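Local structure of luciferase-like monooxygenase (Streptomyces bottropensis, 4US5) at residues Arg65-Thr70 and Asp103-Gly108; Val9-Pro14 and Ile29-Leu34. The protein probably acts as a flavin-utilising monooxygenase of the bacterial luciferase family, inserting oxygen from molecular oxygen into an organic substrate. All blocks are in the same frame, centred on the assembly; numbering follows the deposited sequence. Where two conformers were deposited one is given.

Contact 1: residues Arg65-Thr70 and Asp103-Gly108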
loop_
_atom_site.group_PDB
_atom_site.type_symbol
_atom_site.label_atom_id
_atom_site.label_comp_id
_atom_site.label_asym_id
_atom_site.label_seq_id
_atom_site.Cartn_x
_atom_site.Cartn_y
_atom_site.Cartn_z
ATOM N N ARG B 65 2.992 3.525 5.978
ATOM C CA ARG B 65 3.121 4.757 6.743
ATOM C C ARG B 65 3.714 4.520 8.122
ATOM O O ARG B 65 4.631 5.213 8.543
ATOM C CB ARG B 65 1.776 5.440 6.861
ATOM C CG ARG B 65 1.756 6.669 7.784
ATOM C CD ARG B 65 2.756 7.733 7.342
ATOM N NE ARG B 65 2.629 8.904 8.191
ATOM C CZ ARG B 65 1.613 9.757 8.185
ATOM N NH1 ARG B 65 0.668 9.689 7.274
ATOM N NH2 ARG B 65 1.556 10.726 9.112
ATOM N N ILE B 66 3.153 3.559 8.844
ATOM C CA ILE B 66 3.562 3.337 10.231
ATOM C C ILE B 66 5.008 2.884 10.355
ATOM O O ILE B 66 5.686 3.285 11.297
ATOM C CB ILE B 66 2.604 2.349 10.959
ATOM C CG1 ILE B 66 1.263 3.074 11.207
ATOM C CG2 ILE B 66 3.249 1.794 12.225
ATOM C CD1 ILE B 66 0.175 2.216 11.780
ATOM N N ALA B 67 5.498 2.103 9.395
ATOM C CA ALA B 67 6.918 1.711 9.401
ATOM C C ALA B 67 7.842 2.909 9.244
ATOM O O ALA B 67 8.965 2.912 9.778
ATOM C CB ALA B 67 7.196 0.685 8.361
ATOM N N ALA B 68 7.391 3.935 8.544
ATOM C CA ALA B 68 8.175 5.198 8.431
ATOM C C ALA B 68 8.159 6.045 9.697
ATOM O O ALA B 68 9.001 6.923 9.869
ATOM C CB ALA B 68 7.634 6.051 7.270
ATOM N N GLU B 69 7.168 5.814 10.561
ATOM C CA GLU B 69 6.961 6.599 11.790
ATOM C C GLU B 69 7.577 5.935 13.030
ATOM O O GLU B 69 7.484 6.490 14.116
ATOM C CB GLU B 69 5.467 6.765 12.036
ATOM C CG GLU B 69 4.725 7.501 10.955
ATOM C CD GLU B 69 4.874 9.005 11.066
ATOM O OE1 GLU B 69 5.387 9.474 12.107
ATOM O OE2 GLU B 69 4.498 9.705 10.101
ATOM N N THR B 70 8.175 4.758 12.857
ATOM C CA THR B 70 8.672 3.944 13.949
ATOM C C THR B 70 10.022 3.378 13.578
ATOM O O THR B 70 10.397 3.345 12.415
ATOM C CB THR B 70 7.717 2.775 14.248
ATOM O OG1 THR B 70 7.516 2.019 13.059
ATOM C CG2 THR B 70 6.402 3.258 14.757
ATOM N N ASP B 103 13.840 -6.112 6.883
ATOM C CA ASP B 103 13.705 -7.097 7.956
ATOM C C ASP B 103 12.812 -6.610 9.107
ATOM O O ASP B 103 12.928 -7.116 10.238
ATOM C CB ASP B 103 15.092 -7.535 8.500
ATOM C CG ASP B 103 15.050 -8.910 9.166
ATOM O OD1 ASP B 103 14.301 -9.794 8.707
ATOM O OD2 ASP B 103 15.707 -9.071 10.203
ATOM N N ARG B 104 11.899 -5.675 8.834
ATOM C CA ARG B 104 10.955 -5.217 9.845
ATOM C C ARG B 104 9.495 -5.650 9.604
ATOM O O ARG B 104 8.615 -5.346 10.445
ATOM C CB ARG B 104 10.995 -3.721 9.966
ATOM C CG ARG B 104 12.309 -3.185 10.544
ATOM C CD ARG B 104 12.236 -1.682 10.694
ATOM N NE ARG B 104 11.226 -1.302 11.647
ATOM C CZ ARG B 104 10.511 -0.189 11.588
ATOM N NH1 ARG B 104 10.657 0.683 10.584
ATOM N NH2 ARG B 104 9.602 0.050 12.510
ATOM N N ILE B 105 9.221 -6.303 8.484
ATOM C CA ILE B 105 7.834 -6.448 8.006
ATOM C C ILE B 105 7.306 -7.859 8.262
ATOM O O ILE B 105 7.955 -8.867 7.922
ATOM C CB ILE B 105 7.707 -6.102 6.502
ATOM C CG1 ILE B 105 8.154 -4.676 6.227
ATOM C CG2 ILE B 105 6.293 -6.351 5.997
ATOM C CD1 ILE B 105 7.424 -3.571 6.980
ATOM N N ASP B 106 6.120 -7.924 8.856
ATOM C CA ASP B 106 5.373 -9.159 9.013
ATOM C C ASP B 106 4.256 -9.215 7.960
ATOM O O ASP B 106 3.492 -8.272 7.805
ATOM C CB ASP B 106 4.702 -9.211 10.399
ATOM C CG ASP B 106 5.673 -9.348 11.516
ATOM O OD1 ASP B 106 6.845 -9.791 11.277
ATOM O OD2 ASP B 106 5.282 -9.046 12.678
ATOM N N LEU B 107 4.135 -10.355 7.290
ATOM C CA LEU B 107 3.021 -10.637 6.456
ATOM C C LEU B 107 2.119 -11.670 7.142
ATOM O O LEU B 107 2.253 -12.887 6.909
ATOM C CB LEU B 107 3.505 -11.139 5.099
ATOM C CG LEU B 107 2.490 -11.557 4.048
ATOM C CD1 LEU B 107 1.301 -10.614 3.958
ATOM C CD2 LEU B 107 3.172 -11.655 2.685
ATOM N N GLY B 108 1.240 -11.191 8.005
ATOM C CA GLY B 108 0.214 -12.019 8.598
ATOM C C GLY B 108 -0.939 -12.206 7.627
ATOM O O GLY B 108 -1.369 -11.247 6.973
#
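The guanidinium group of Arg104 docks edge-on against Ala67 and Thr70, near the C-terminal end of helix 59-68, and this is the tight part of the contact. NH1 of Arg104 gives a hydrogen bond to the backbone O of Ala67 at 2.9 Å, with an N-H...O angle of 157°, and its neighbour NH2 bonds OG1 of Thr70, also at 2.9 Å. Both acceptors lie close to the plane of the guanidinium, so two fairly straight bonds fix its rotation; a weak third bond runs from NH1 of Arg104 to the backbone O of Thr70 at 3.2 Å. The arginine chain leaves with CG anti to its carbonyl carbon (chi1 -68°) and bends at chi3, which turns the group onto the helix end. Thr70 OG1 is itself positioned by donating to the O of Ile66 at 2.8 Å, leaving its oxygen to accept from the arginine. NH2 of Arg104 also donates to the backbone O of Ile73. With an alanine in place of Arg104, the carbonyl of Ala67 and the hydroxyl of Thr70 would probably each lose a donor, leaving the helix end less firmly tied to the strand. Beside these bonds the apolar packing is loose: CB of Ala67 stands 4.5 Å from CD1 of Ile105. Asp103 marks the solvent side. Toward the second subunit, Arg65 NE bonds Glu69 OE2 at 2.8 Å in a salt bridge, and Arg65 also reaches Tyr101 of that subunit. The contact joins the end of helix 59-68 to the start of strand 105-110, which pairs in parallel with strand 74-81; Val75 of that strand is touched by Ile66, Thr70 and Arg104, while helix 21-38 packs against helix 59-68 and helix 87-100 covers Ile105.

Contact 2: residues Val9-Pro14 and Ile29-Leu34. With NA (sodium ion), chain R; NA (sodium ion), chain L.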
loop_
_atom_site.group_PDB
_atom_site.type_symbol
_atom_site.label_atom_id
_atom_site.label_comp_id
_atom_site.label_asym_id
_atom_site.label_seq_id
_atom_site.Cartn_x
_atom_site.Cartn_y
_atom_site.Cartn_z
ATOM N N VAL B 9 0.741 -5.246 19.388
ATOM C CA VAL B 9 -0.522 -4.513 19.138
ATOM C C VAL B 9 -1.130 -5.052 17.842
ATOM O O VAL B 9 -0.416 -5.272 16.881
ATOM C CB VAL B 9 -0.318 -2.990 18.974
ATOM C CG1 VAL B 9 -1.634 -2.299 18.730
ATOM C CG2 VAL B 9 0.418 -2.385 20.158
ATOM N N VAL B 10 -2.430 -5.339 17.878
ATOM C CA VAL B 10 -3.210 -5.664 16.694
ATOM C C VAL B 10 -4.272 -4.591 16.575
ATOM O O VAL B 10 -5.107 -4.416 17.484
ATOM C CB VAL B 10 -3.811 -7.091 16.792
ATOM C CG1 VAL B 10 -4.607 -7.436 15.555
ATOM C CG2 VAL B 10 -2.696 -8.120 17.000
ATOM N N GLU B 11 -4.223 -3.853 15.469
ATOM C CA GLU B 11 -4.979 -2.657 15.278
ATOM C C GLU B 11 -5.981 -2.842 14.130
ATOM O O GLU B 11 -5.595 -2.968 12.973
ATOM C CB GLU B 11 -4.021 -1.495 14.972
ATOM C CG GLU B 11 -4.678 -0.220 14.381
ATOM C CD GLU B 11 -5.587 0.499 15.356
ATOM O OE1 GLU B 11 -6.530 -0.114 15.899
ATOM O OE2 GLU B 11 -5.357 1.706 15.593
ATOM N N GLN B 12 -7.264 -2.840 14.464
ATOM C CA GLN B 12 -8.313 -2.867 13.446
ATOM C C GLN B 12 -8.841 -1.464 13.098
ATOM O O GLN B 12 -9.610 -1.296 12.167
ATOM C CB GLN B 12 -9.423 -3.819 13.880
ATOM C CG GLN B 12 -10.413 -3.267 14.868
ATOM C CD GLN B 12 -9.914 -3.144 16.297
ATOM O OE1 GLN B 12 -8.726 -2.929 16.568
ATOM N NE2 GLN B 12 -10.849 -3.148 17.220
ATOM N N ALA B 13 -8.339 -0.457 13.816
ATOM C CA ALA B 13 -8.685 0.952 13.551
ATOM C C ALA B 13 -10.188 1.218 13.646
ATOM O O ALA B 13 -10.831 1.617 12.677
ATOM C CB ALA B 13 -8.129 1.406 12.227
ATOM N N PRO B 14 -10.741 1.019 14.838
ATOM C CA PRO B 14 -12.168 1.254 14.969
ATOM C C PRO B 14 -12.519 2.721 14.743
ATOM O O PRO B 14 -11.716 3.609 15.005
ATOM C CB PRO B 14 -12.475 0.798 16.401
ATOM C CG PRO B 14 -11.181 0.629 17.068
ATOM C CD PRO B 14 -10.096 0.629 16.096
ATOM N N ILE B 29 -1.527 5.636 14.008
ATOM C CA ILE B 29 -0.142 6.094 13.974
ATOM C C ILE B 29 0.386 6.505 15.351
ATOM O O ILE B 29 1.498 6.120 15.744
ATOM C CB ILE B 29 -0.014 7.275 12.974
ATOM C CG1 ILE B 29 -0.335 6.781 11.571
ATOM C CG2 ILE B 29 1.372 7.888 13.020
ATOM C CD1 ILE B 29 -0.579 7.890 10.549
ATOM N N GLU B 30 -0.431 7.248 16.093
ATOM C CA GLU B 30 -0.095 7.651 17.435
ATOM C C GLU B 30 0.129 6.446 18.363
ATOM O O GLU B 30 1.125 6.378 19.125
ATOM C CB GLU B 30 -1.206 8.504 18.038
ATOM C CG GLU B 30 -0.748 9.177 19.324
ATOM C CD GLU B 30 -1.759 10.144 19.925
ATOM O OE1 GLU B 30 -2.953 10.151 19.497
ATOM O OE2 GLU B 30 -1.338 10.883 20.874
ATOM N N LEU B 31 -0.732 5.465 18.245
ATOM C CA LEU B 31 -0.590 4.244 19.049
ATOM C C LEU B 31 0.658 3.483 18.668
ATOM O O LEU B 31 1.380 2.977 19.538
ATOM C CB LEU B 31 -1.826 3.373 18.947
ATOM C CG LEU B 31 -1.776 2.056 19.696
ATOM C CD1 LEU B 31 -1.575 2.266 21.188
ATOM C CD2 LEU B 31 -3.050 1.255 19.424
ATOM N N ALA B 32 0.959 3.402 17.376
ATOM C CA ALA B 32 2.159 2.722 16.930
ATOM C C ALA B 32 3.454 3.398 17.434
ATOM O O ALA B 32 4.371 2.727 17.828
ATOM C CB ALA B 32 2.189 2.635 15.422
ATOM N N ARG B 33 3.494 4.724 17.396
ATOM C CA ARG B 33 4.643 5.464 17.936
ATOM C C ARG B 33 4.810 5.181 19.442
ATOM O O ARG B 33 5.916 4.902 19.919
ATOM C CB ARG B 33 4.469 6.955 17.710
ATOM C CG ARG B 33 4.620 7.420 16.269
ATOM C CD ARG B 33 4.489 8.950 16.327
ATOM N NE ARG B 33 4.425 9.624 15.049
ATOM C CZ ARG B 33 3.383 10.323 14.629
ATOM N NH1 ARG B 33 2.279 10.405 15.369
ATOM N NH2 ARG B 33 3.439 10.921 13.450
ATOM N N LEU B 34 3.698 5.166 20.163
ATOM C CA LEU B 34 3.735 4.824 21.603
ATOM C C LEU B 34 4.239 3.416 21.821
ATOM O O LEU B 34 5.149 3.180 22.636
ATOM C CB LEU B 34 2.385 5.033 22.240
ATOM C CG LEU B 34 2.305 4.699 23.740
ATOM C CD1 LEU B 34 3.242 5.629 24.548
ATOM C CD2 LEU B 34 0.909 4.839 24.234
HETATM NA NA NA R . -6.967 -2.758 18.445
HETATM NA NA NA L . -7.309 3.706 15.401
HETATM O O HOH W 1 -9.802 4.249 16.806
#
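The closest CA atoms of the two segments, those of Val9 and Ala32, are 8.0 Å apart, so side chains span the gap between strand and helix. Methyl CG1 of Val9 meets CD2 of Leu31 at 3.9 Å. Both groups reach across in the same way: CG1 of the valine and CG of the leucine each lie anti to their own backbone N (chi1 -180° and 178°), and the two side chains meet at a slant. The same leucine methyl also lies near Glu11, whose chain bends at chi2 and carries its carboxylate toward the loop after the strand. There OE1 of Glu11 accepts from the backbone N of Ala13 at 2.8 Å, the donor standing above the carboxylate plane, and also pairs with Arg322. A sodium ion is coordinated by OE2 of Glu11 at 2.8 Å; Ser24 and a water complete the ion's known ligands. The same OE2 is hydrogen-bonded to Ser28. A second sodium is held by Val10 O at 2.7 Å and Gln12 OE1 at 2.6 Å, together with Ser314. This is the first half of the beta-alpha-beta unit 6-11, 21-38, 42-45, greasy toward the body of the strand and ionic at its C-terminal end. Sodium and Arg322 probably balance the carboxylate of Glu11 electrostatically, while Ser28 and the backbone N of Ala13 grip its oxygens by hydrogen bonds.

Residues 9-34 of contact 2 come before residues 65-108 of contact 1 in the chain; the centres of the contacts are about 12 Å apart, and both reach the same barrel sheet. They meet directly through the helices: Glu69 OE1 of contact 1 forms a salt bridge of 2.8 Å with Arg33 NH2 of contact 2, so Glu69 pairs with two arginines. Nearby, Ile66 CG2 packs on Ala32 CB at 3.5 Å, joining helix 59-68 to helix 21-38. Each contact also touches a sodium site: Ile105 shares one with His98, whereas residues 10-12 contribute to two at the C-terminal end of strand 6-11, the end where TIM barrels carry their active sites.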